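Local coordinates for nitrogenase molybdenum-iron protein beta chain (Clostridium pasteurianum, PDB 4WES) that forms, with the alpha chain, the molybdenum-iron component of nitrogenase, which reduces dinitrogen to ammonium, and shares an [8Fe-7S] cluster with that chain, at residues Lys85-Val88 against Lys89-Ser93. Residues are numbered along the deposited sequence; the frame is centred on the assembly and turned at random.
Sequences KTAV and KNIFS
Four successive i to i+4 backbone bonds join K85-V88 to K89-S93 as one continuous helix: N of I91 reaches O of A87 at 2.8 Å, N of F92 meets O of V88 nearly straight (3.0 Å, 175°), N of N90 bonds O of T86, and the bond from N of K89 to O of K85 is weak. V88 and F92 extend from the same flank of the helix, next to each other. A chi1 of 163° turns CG1 of V88 away from the backbone N and toward F92, where this methyl reaches the CD2-CE2 bond of the phenyl ring, 3.6 Å from CE2 of F92. The pair continues onto I100 of strand 99-104. About 100° round the helix, CD1 of I91 touches CB of A87 at 4.2 Å, and CG1 of I91 packs against the carbonyl O of A87 (3.2 Å); both residues also touch H41 of strand 38-43. On a third flank T86 runs alongside N90, its CG2 3.6 Å from ND2 of N90. The buried amide of N90 is held at both ends by the alpha chain, OD1 by T17 and ND2 by the carbonyl O of P45. K89, the exposed member, touches S127 in a loop. Helix 81-95 thus packs an apolar side on the parallel sheet and meets the alpha chain with another, as a helix of an alpha/beta domain at a subunit interface.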
ATOM      1  N   LYS B  85      31.930 -32.021  16.601  1.00 13.51           N
ATOM      2  CA  LYS B  85      33.234 -32.342  16.013  1.00 16.22           C
ATOM      3  C   LYS B  85      33.081 -32.972  14.632  1.00 15.26           C
ATOM      4  O   LYS B  85      33.769 -32.631  13.677  1.00 17.88           O
ATOM      5  CB  LYS B  85      34.012 -33.246  16.962  1.00 17.69           C
ATOM      6  CG  LYS B  85      34.435 -32.527  18.217  1.00 19.66           C
ATOM      7  CD  LYS B  85      35.036 -33.535  19.186  1.00 25.69           C
ATOM      8  CE  LYS B  85      35.177 -32.951  20.556  1.00 31.68           C
ATOM      9  NZ  LYS B  85      35.787 -33.984  21.435  1.00 37.79           N
ATOM     10  N   THR B  86      32.120 -33.873  14.500  1.00 14.69           N
ATOM     11  CA  THR B  86      31.795 -34.453  13.201  1.00 14.52           C
ATOM     12  C   THR B  86      31.248 -33.399  12.262  1.00 13.25           C
ATOM     13  O   THR B  86      31.628 -33.344  11.088  1.00 13.89           O
ATOM     14  CB  THR B  86      30.755 -35.572  13.350  1.00 14.74           C
ATOM     15  OG1 THR B  86      31.356 -36.621  14.132  1.00 16.78           O
ATOM     16  CG2 THR B  86      30.271 -36.098  12.030  1.00 15.79           C
ATOM     17  N   ALA B  87      30.372 -32.543  12.769  1.00 12.39           N
ATOM     18  CA  ALA B  87      29.809 -31.503  11.916  1.00 12.64           C
ATOM     19  C   ALA B  87      30.859 -30.610  11.290  1.00 12.15           C
ATOM     20  O   ALA B  87      30.827 -30.359  10.095  1.00 12.83           O
ATOM     21  CB  ALA B  87      28.828 -30.638  12.694  1.00 12.08           C
ATOM     22  N   VAL B  88      31.829 -30.167  12.080  1.00 12.78           N
ATOM     23  CA  VAL B  88      32.827 -29.226  11.596  1.00 13.46           C
ATOM     24  C   VAL B  88      33.655 -29.861  10.463  1.00 14.17           C
ATOM     25  O   VAL B  88      34.014 -29.173   9.473  1.00 15.22           O
ATOM     26  CB  VAL B  88      33.668 -28.706  12.765  1.00 16.62           C
ATOM     27  CG1 VAL B  88      34.965 -28.061  12.357  1.00 20.29           C
ATOM     28  CG2 VAL B  88      32.854 -27.739  13.587  1.00 15.31           C
ATOM     29  N   LYS B  89      33.942 -31.163  10.573  1.00 14.82           N
ATOM     30  CA  LYS B  89      34.687 -31.844   9.510  0.51 15.53           C
ATOM     31  C   LYS B  89      33.896 -31.873   8.205  1.00 15.76           C
ATOM     32  O   LYS B  89      34.465 -31.692   7.119  1.00 17.10           O
ATOM     33  CB  LYS B  89      35.088 -33.260   9.928  0.51 14.76           C
ATOM     34  CG  LYS B  89      35.930 -33.295  11.189  0.51 17.09           C
ATOM     35  CD  LYS B  89      36.349 -34.718  11.531  0.51 22.97           C
ATOM     36  CE  LYS B  89      36.630 -34.881  13.015  0.51 31.67           C
ATOM     37  NZ  LYS B  89      37.302 -36.172  13.306  0.51 44.52           N
ATOM     38  N   ASN B  90      32.591 -32.100   8.292  1.00 13.99           N
ATOM     39  CA  ASN B  90      31.748 -32.079   7.089  1.00 14.21           C
ATOM     40  C   ASN B  90      31.527 -30.677   6.554  1.00 14.23           C
ATOM     41  O   ASN B  90      31.498 -30.487   5.313  1.00 15.56           O
ATOM     42  CB  ASN B  90      30.428 -32.779   7.353  1.00 13.77           C
ATOM     43  CG  ASN B  90      30.612 -34.273   7.447  1.00 13.67           C
ATOM     44  OD1 ASN B  90      31.058 -34.905   6.485  1.00 14.76           O
ATOM     45  ND2 ASN B  90      30.263 -34.869   8.599  1.00 16.82           N
ATOM     46  N   ILE B  91      31.409 -29.696   7.439  1.00 13.14           N
ATOM     47  CA  ILE B  91      31.165 -28.337   7.002  1.00 12.53           C
ATOM     48  C   ILE B  91      32.355 -27.809   6.213  1.00 12.90           C
ATOM     49  O   ILE B  91      32.210 -27.262   5.113  1.00 12.77           O
ATOM     50  CB  ILE B  91      30.872 -27.439   8.191  1.00 11.29           C
ATOM     51  CG1 ILE B  91      29.521 -27.799   8.791  1.00 12.27           C
ATOM     52  CG2 ILE B  91      30.891 -25.995   7.765  1.00 12.48           C
ATOM     53  CD1 ILE B  91      29.324 -27.336  10.222  1.00 12.53           C
ATOM     54  N   PHE B  92      33.556 -27.915   6.772  1.00 13.09           N
ATOM     55  CA  PHE B  92      34.692 -27.332   6.052  1.00 14.15           C
ATOM     56  C   PHE B  92      34.964 -28.075   4.746  1.00 14.99           C
ATOM     57  O   PHE B  92      35.260 -27.446   3.733  1.00 17.28           O
ATOM     58  CB  PHE B  92      35.953 -27.271   6.916  1.00 15.22           C
ATOM     59  CG  PHE B  92      35.917 -26.179   7.950  1.00 14.42           C
ATOM     60  CD1 PHE B  92      35.774 -24.871   7.558  1.00 14.60           C
ATOM     61  CD2 PHE B  92      36.054 -26.430   9.298  1.00 15.41           C
ATOM     62  CE1 PHE B  92      35.757 -23.843   8.471  1.00 15.22           C
ATOM     63  CE2 PHE B  92      36.040 -25.405  10.221  1.00 15.41           C
ATOM     64  CZ  PHE B  92      35.890 -24.106   9.817  1.00 15.51           C
ATOM     65  N   SER B  93      34.815 -29.407   4.741  1.00 15.04           N
ATOM     66  CA  SER B  93      35.087 -30.193   3.519  1.00 16.63           C
ATOM     67  C   SER B  93      34.066 -29.946   2.424  1.00 15.35           C
ATOM     68  O   SER B  93      34.443 -29.758   1.262  1.00 18.01           O
ATOM     69  CB  SER B  93      35.163 -31.691   3.851  1.00 19.35           C
ATOM     70  OG  SER B  93      33.909 -32.221   4.349  1.00 18.28           O
TER